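Local coordinates for protein dally-like, isoform A (Drosophila melanogaster, PDB 6XTZ) that binds Wnt and Hedgehog family proteins and, as a glypican, is probably a GPI-anchored cell-surface proteoglycan that shields the palmitoleate of Wnt to enable signalling at a distance, at residues E178-P181 against P186-L189; K86-F91 against A206-S211. The protein carries 5 engineered substitutions. One frame throughout, in Å; residues are numbered along the deposited sequence.

Contact 1. Residues E178-P181 against P186-L189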
ATOM      1  N   GLU A 178      35.285  19.814   7.346  1.00 99.15           N
ATOM      2  CA  GLU A 178      35.875  19.563   6.037  1.00101.79           C
ATOM      3  C   GLU A 178      36.956  18.491   6.062  1.00100.68           C
ATOM      4  O   GLU A 178      37.346  18.006   4.993  1.00103.56           O
ATOM      5  CB  GLU A 178      36.457  20.860   5.460  1.00110.67           C
ATOM      6  CG  GLU A 178      37.528  21.509   6.328  1.00119.13           C
ATOM      7  CD  GLU A 178      38.121  22.753   5.692  1.00123.44           C
ATOM      8  OE1 GLU A 178      38.909  23.449   6.366  1.00124.25           O
ATOM      9  OE2 GLU A 178      37.800  23.034   4.517  1.00124.28           O
ATOM     10  N   LEU A 179      37.442  18.108   7.238  1.00 95.51           N
ATOM     11  CA  LEU A 179      38.476  17.093   7.356  1.00 84.92           C
ATOM     12  C   LEU A 179      37.853  15.707   7.482  1.00 77.24           C
ATOM     13  O   LEU A 179      36.691  15.551   7.863  1.00 77.88           O
ATOM     14  CB  LEU A 179      39.375  17.380   8.559  1.00 81.56           C
ATOM     15  CG  LEU A 179      40.142  18.703   8.505  1.00 82.64           C
ATOM     16  CD1 LEU A 179      40.868  18.969   9.814  1.00 84.73           C
ATOM     17  CD2 LEU A 179      41.116  18.706   7.336  1.00 81.52           C
ATOM     18  N   LYS A 180      38.648  14.690   7.153  1.00 69.11           N
ATOM     19  CA  LYS A 180      38.210  13.295   7.177  1.00 65.50           C
ATOM     20  C   LYS A 180      39.196  12.474   7.999  1.00 63.44           C
ATOM     21  O   LYS A 180      39.999  11.711   7.450  1.00 68.07           O
ATOM     22  CB  LYS A 180      38.080  12.739   5.759  1.00 68.46           C
ATOM     23  CG  LYS A 180      37.123  13.519   4.871  1.00 68.80           C
ATOM     24  CD  LYS A 180      35.720  13.548   5.461  1.00 67.02           C
ATOM     25  CE  LYS A 180      34.777  14.378   4.604  1.00 65.14           C
ATOM     26  NZ  LYS A 180      33.449  14.552   5.252  1.00 66.71           N
ATOM     27  N   PRO A 181      39.152  12.599   9.329  1.00 64.86           N
ATOM     28  CA  PRO A 181      40.152  11.910  10.162  1.00 67.97           C
ATOM     29  C   PRO A 181      40.093  10.395  10.062  1.00 65.65           C
ATOM     30  O   PRO A 181      41.135   9.737  10.178  1.00 63.01           O
ATOM     31  CB  PRO A 181      39.818  12.389  11.585  1.00 68.77           C
ATOM     32  CG  PRO A 181      38.947  13.595  11.411  1.00 66.11           C
ATOM     33  CD  PRO A 181      38.202  13.383  10.136  1.00 66.81           C
ATOM     34  N   PRO A 186      33.193   7.036   8.052  1.00 46.03           N
ATOM     35  CA  PRO A 186      31.978   7.682   8.577  1.00 43.57           C
ATOM     36  C   PRO A 186      30.969   8.049   7.503  1.00 55.92           C
ATOM     37  O   PRO A 186      29.764   7.845   7.697  1.00 51.11           O
ATOM     38  CB  PRO A 186      32.524   8.927   9.288  1.00 43.72           C
ATOM     39  CG  PRO A 186      33.920   8.569   9.645  1.00 47.96           C
ATOM     40  CD  PRO A 186      34.411   7.744   8.498  1.00 42.61           C
ATOM     41  N   ASP A 187      31.427   8.590   6.372  1.00 59.37           N
ATOM     42  CA  ASP A 187      30.502   8.984   5.314  1.00 54.72           C
ATOM     43  C   ASP A 187      29.800   7.775   4.711  1.00 50.09           C
ATOM     44  O   ASP A 187      28.591   7.818   4.456  1.00 49.46           O
ATOM     45  CB  ASP A 187      31.243   9.771   4.233  1.00 64.65           C
ATOM     46  CG  ASP A 187      31.712  11.128   4.721  1.00 77.12           C
ATOM     47  OD1 ASP A 187      31.018  11.730   5.568  1.00 81.51           O
ATOM     48  OD2 ASP A 187      32.776  11.592   4.259  1.00 82.53           O
ATOM     49  N   LYS A 188      30.537   6.688   4.472  1.00 47.09           N
ATOM     50  CA  LYS A 188      29.909   5.483   3.937  1.00 48.38           C
ATOM     51  C   LYS A 188      28.915   4.897   4.929  1.00 48.95           C
ATOM     52  O   LYS A 188      27.848   4.411   4.538  1.00 47.84           O
ATOM     53  CB  LYS A 188      30.973   4.450   3.568  1.00 49.05           C
ATOM     54  CG  LYS A 188      31.776   4.791   2.321  1.00 55.61           C
ATOM     55  CD  LYS A 188      32.814   3.718   2.031  1.00 55.44           C
ATOM     56  CE  LYS A 188      33.522   3.970   0.709  1.00 62.87           C
ATOM     57  NZ  LYS A 188      32.592   3.890  -0.448  1.00 68.93           N
ATOM     58  N   LEU A 189      29.243   4.941   6.222  1.00 48.46           N
ATOM     59  CA  LEU A 189      28.344   4.390   7.229  1.00 47.34           C
ATOM     60  C   LEU A 189      27.123   5.282   7.426  1.00 47.35           C
ATOM     61  O   LEU A 189      26.012   4.784   7.637  1.00 42.78           O
ATOM     62  CB  LEU A 189      29.093   4.198   8.547  1.00 45.69           C
ATOM     63  CG  LEU A 189      28.346   3.492   9.679  1.00 47.66           C
ATOM     64  CD1 LEU A 189      27.953   2.082   9.268  1.00 48.02           C
ATOM     65  CD2 LEU A 189      29.197   3.465  10.937  1.00 55.25           C
TER
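A salt bridge between Lys180 and Asp187 ties the loop after helix 169-176 to the first turn of helix 185-216. It belongs to the elongated, all-helical fold of the glypican core. The contact is small, with 70 Å² buried on both sides together, and lies at the surface. Lys180 NZ stands 3.2 Å from Asp187 OD2. The ammonium is off-centre on the carboxylate, since Asp187 OD1 is farther from Lys180 NZ, at 3.7 Å. The hydrogen bond within the pair is weak. The Lys180 CE-NZ bond meets the line to Asp187 OD2 at about 87°, so the oxygen lies beside the end of the chain rather than ahead of it. This also brings Lys180 CE to 3.4 Å from Asp187 OD2. The two side chains cross at about a right angle. Lys180 gets there through a bend: chi2 is -59°, and the chain is straight from CG onward. Asp187 has CG anti to its carbonyl carbon, chi1 -68°, and its CB points toward the loop. As the third residue of the helix, Asp187 carries its charge where the helix dipole would probably favour it, in addition to the pairing with Lys180. Leu179, Pro181 and Pro186 are buried. Leu179 and Pro181 pack on Ile314 of helix 296-322, and Pro181 and Pro186 both touch Tyr151 of helix 139-158. Leu189, two residues beyond Asp187, lines the pocket of O-palmitoleoyl serine and touches the ligand. Asp187 itself is outside that pocket, with its side chain about 12 Å from the bound lipid. Behind the ammonium and CE, the Lys180 chain also runs past the carboxylate, with Lys180 CD 3.7 Å from Asp187 OD2.

Contact 2. Residues K86-F91 against A206-S211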
ATOM      1  N   LYS A  86       2.411  -4.709  13.020  1.00 37.06           N
ATOM      2  CA  LYS A  86       3.380  -5.712  13.447  1.00 35.39           C
ATOM      3  C   LYS A  86       4.781  -5.350  12.974  1.00 38.80           C
ATOM      4  O   LYS A  86       5.761  -5.554  13.698  1.00 42.11           O
ATOM      5  CB  LYS A  86       2.972  -7.089  12.920  1.00 40.71           C
ATOM      6  CG  LYS A  86       3.900  -8.219  13.343  1.00 54.35           C
ATOM      7  CD  LYS A  86       3.462  -9.553  12.753  1.00 67.55           C
ATOM      8  CE  LYS A  86       4.396 -10.679  13.175  1.00 73.04           C
ATOM      9  NZ  LYS A  86       4.015 -11.986  12.567  1.00 74.42           N
ATOM     10  N   PHE A  87       4.891  -4.797  11.765  1.00 45.24           N
ATOM     11  CA  PHE A  87       6.190  -4.393  11.238  1.00 30.56           C
ATOM     12  C   PHE A  87       6.807  -3.287  12.086  1.00 37.24           C
ATOM     13  O   PHE A  87       7.990  -3.347  12.444  1.00 35.76           O
ATOM     14  CB  PHE A  87       6.038  -3.945   9.785  1.00 34.03           C
ATOM     15  CG  PHE A  87       7.270  -3.308   9.210  1.00 37.60           C
ATOM     16  CD1 PHE A  87       8.304  -4.087   8.719  1.00 40.85           C
ATOM     17  CD2 PHE A  87       7.388  -1.927   9.150  1.00 38.62           C
ATOM     18  CE1 PHE A  87       9.435  -3.504   8.183  1.00 35.38           C
ATOM     19  CE2 PHE A  87       8.518  -1.338   8.615  1.00 36.89           C
ATOM     20  CZ  PHE A  87       9.541  -2.127   8.132  1.00 37.56           C
ATOM     21  N   LYS A  88       6.017  -2.262  12.415  1.00 33.21           N
ATOM     22  CA  LYS A  88       6.536  -1.158  13.215  1.00 36.37           C
ATOM     23  C   LYS A  88       6.925  -1.620  14.615  1.00 41.47           C
ATOM     24  O   LYS A  88       7.977  -1.226  15.131  1.00 44.66           O
ATOM     25  CB  LYS A  88       5.505  -0.034  13.294  1.00 31.19           C
ATOM     26  CG  LYS A  88       5.163   0.592  11.954  1.00 35.32           C
ATOM     27  CD  LYS A  88       4.038   1.595  12.109  1.00 37.98           C
ATOM     28  CE  LYS A  88       3.558   2.110  10.767  1.00 40.47           C
ATOM     29  NZ  LYS A  88       2.385   3.010  10.933  1.00 43.98           N
ATOM     30  N   ASP A  89       6.089  -2.455  15.240  1.00 35.32           N
ATOM     31  CA  ASP A  89       6.384  -2.927  16.589  1.00 35.32           C
ATOM     32  C   ASP A  89       7.661  -3.759  16.620  1.00 36.58           C
ATOM     33  O   ASP A  89       8.440  -3.677  17.577  1.00 38.18           O
ATOM     34  CB  ASP A  89       5.210  -3.740  17.135  1.00 38.43           C
ATOM     35  CG  ASP A  89       3.973  -2.896  17.369  1.00 43.57           C
ATOM     36  OD1 ASP A  89       4.117  -1.684  17.637  1.00 49.90           O
ATOM     37  OD2 ASP A  89       2.854  -3.448  17.292  1.00 42.77           O
ATOM     38  N   ILE A  90       7.890  -4.568  15.585  1.00 39.53           N
ATOM     39  CA  ILE A  90       9.084  -5.408  15.544  1.00 38.98           C
ATOM     40  C   ILE A  90      10.338  -4.550  15.424  1.00 37.75           C
ATOM     41  O   ILE A  90      11.322  -4.760  16.141  1.00 48.11           O
ATOM     42  CB  ILE A  90       8.983  -6.429  14.395  1.00 39.94           C
ATOM     43  CG1 ILE A  90       7.985  -7.534  14.747  1.00 40.00           C
ATOM     44  CG2 ILE A  90      10.350  -7.018  14.078  1.00 39.98           C
ATOM     45  CD1 ILE A  90       7.764  -8.538  13.633  1.00 41.14           C
ATOM     46  N   PHE A  91      10.317  -3.563  14.525  1.00 37.31           N
ATOM     47  CA  PHE A  91      11.493  -2.717  14.344  1.00 38.12           C
ATOM     48  C   PHE A  91      11.698  -1.787  15.533  1.00 40.70           C
ATOM     49  O   PHE A  91      12.840  -1.484  15.899  1.00 37.92           O
ATOM     50  CB  PHE A  91      11.381  -1.909  13.051  1.00 35.03           C
ATOM     51  CG  PHE A  91      12.658  -1.207  12.669  1.00 34.34           C
ATOM     52  CD1 PHE A  91      13.690  -1.906  12.064  1.00 37.92           C
ATOM     53  CD2 PHE A  91      12.833   0.144  12.924  1.00 33.55           C
ATOM     54  CE1 PHE A  91      14.870  -1.272  11.716  1.00 40.48           C
ATOM     55  CE2 PHE A  91      14.011   0.785  12.577  1.00 36.84           C
ATOM     56  CZ  PHE A  91      15.030   0.076  11.971  1.00 36.15           C
ATOM     57  N   ALA A 206       4.038   3.567   4.177  1.00 41.01           N
ATOM     58  CA  ALA A 206       3.281   3.417   2.939  1.00 42.95           C
ATOM     59  C   ALA A 206       2.265   2.288   3.050  1.00 42.13           C
ATOM     60  O   ALA A 206       1.159   2.386   2.508  1.00 38.09           O
ATOM     61  CB  ALA A 206       4.230   3.177   1.763  1.00 27.24           C
ATOM     62  N   LEU A 207       2.622   1.207   3.747  1.00 37.70           N
ATOM     63  CA  LEU A 207       1.674   0.116   3.938  1.00 34.86           C
ATOM     64  C   LEU A 207       0.493   0.561   4.793  1.00 36.66           C
ATOM     65  O   LEU A 207      -0.646   0.142   4.553  1.00 37.31           O
ATOM     66  CB  LEU A 207       2.374  -1.088   4.567  1.00 31.05           C
ATOM     67  CG  LEU A 207       1.489  -2.307   4.845  1.00 36.76           C
ATOM     68  CD1 LEU A 207       0.864  -2.830   3.557  1.00 33.76           C
ATOM     69  CD2 LEU A 207       2.276  -3.401   5.545  1.00 32.26           C
ATOM     70  N   THR A 208       0.744   1.415   5.788  1.00 39.18           N
ATOM     71  CA  THR A 208      -0.340   1.932   6.617  1.00 37.86           C
ATOM     72  C   THR A 208      -1.271   2.826   5.809  1.00 36.94           C
ATOM     73  O   THR A 208      -2.499   2.697   5.890  1.00 43.12           O
ATOM     74  CB  THR A 208       0.228   2.698   7.816  1.00 41.09           C
ATOM     75  OG1 THR A 208       0.909   1.791   8.691  1.00 42.61           O
ATOM     76  CG2 THR A 208      -0.888   3.393   8.585  1.00 44.97           C
ATOM     77  N   THR A 209      -0.702   3.744   5.024  1.00 37.68           N
ATOM     78  CA  THR A 209      -1.526   4.643   4.223  1.00 43.37           C
ATOM     79  C   THR A 209      -2.348   3.873   3.198  1.00 42.35           C
ATOM     80  O   THR A 209      -3.509   4.213   2.942  1.00 37.40           O
ATOM     81  CB  THR A 209      -0.647   5.686   3.533  1.00 51.19           C
ATOM     82  OG1 THR A 209       0.424   5.029   2.847  1.00 67.89           O
ATOM     83  CG2 THR A 209      -0.070   6.654   4.554  1.00 43.97           C
ATOM     84  N   ALA A 210      -1.767   2.825   2.606  1.00 37.07           N
ATOM     85  CA  ALA A 210      -2.522   2.000   1.668  1.00 34.54           C
ATOM     86  C   ALA A 210      -3.706   1.332   2.351  1.00 35.39           C
ATOM     87  O   ALA A 210      -4.769   1.165   1.742  1.00 45.45           O
ATOM     88  CB  ALA A 210      -1.611   0.952   1.036  1.00 34.11           C
ATOM     89  N   SER A 211      -3.542   0.935   3.613  1.00 37.12           N
ATOM     90  CA  SER A 211      -4.662   0.363   4.353  1.00 32.63           C
ATOM     91  C   SER A 211      -5.707   1.423   4.673  1.00 36.83           C
ATOM     92  O   SER A 211      -6.909   1.134   4.688  1.00 44.09           O
ATOM     93  CB  SER A 211      -4.163  -0.301   5.636  1.00 35.22           C
ATOM     94  OG  SER A 211      -5.249  -0.736   6.437  1.00 42.92           O
TER
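Lys88 of helix 51-110 reaches Thr208 of helix 185-216, joining two antiparallel helices of the glypican bundle at their partly exposed margin. Between residues 86-91 and 206-211 the polar link is one hydrogen bond. Lys88 NZ donates to Thr208 OG1 over 2.9 Å, and the angle at OG1, from CB to NZ, is about 116°. Lys88 CG is anti to the carbonyl carbon, chi1 -63°, and the chain then runs out extended to cross the Thr208 side chain at about a right angle. It spans helices whose nearest CA atoms, those of Lys88 and Thr208, are 10.0 Å apart. Thr208 OG1 is also bonded to Gly204 O, one turn back, so the hydroxyl is held from both helices. Replacing Lys88 by an alanine removes the ammonium, and Thr208 OG1 would probably be left without its partner from helix 51-110 and Gln205 without its lysine contact.

Nonpolar packing lies deeper. Phe87 and Leu207 both touch Ile449 of helix 441-455, and the Phe87 ring meets Tyr203 edge-to-face.

Further hydrogen bonds lie within helix 185-216. Ala206 O accepts from Ala210 N at 3.0 Å and from Thr209 OG1 at 2.8 Å. The Thr209 hydroxyl sits above the carbonyl plane, 37° out of it, on the same face as Ala210 N.

Both contacts use helix 185-216, contact 1 at its first turn and contact 2 farther along. Their centres are 33 Å apart and they do not touch. Along the chain, contact 1 is nested inside the loop closed by contact 2. Neither is a core contact, but the centre of contact 2 lies about 10 Å from the centre of the chain, that of contact 1 about 37 Å. Contact 1 is local and joins a helix to its own leading loop. Contact 2 joins helices distant in sequence. Each relies on a lysine ammonium group: in contact 1 it meets a charged carboxylate, in contact 2 a neutral hydroxyl above buried nonpolar packing.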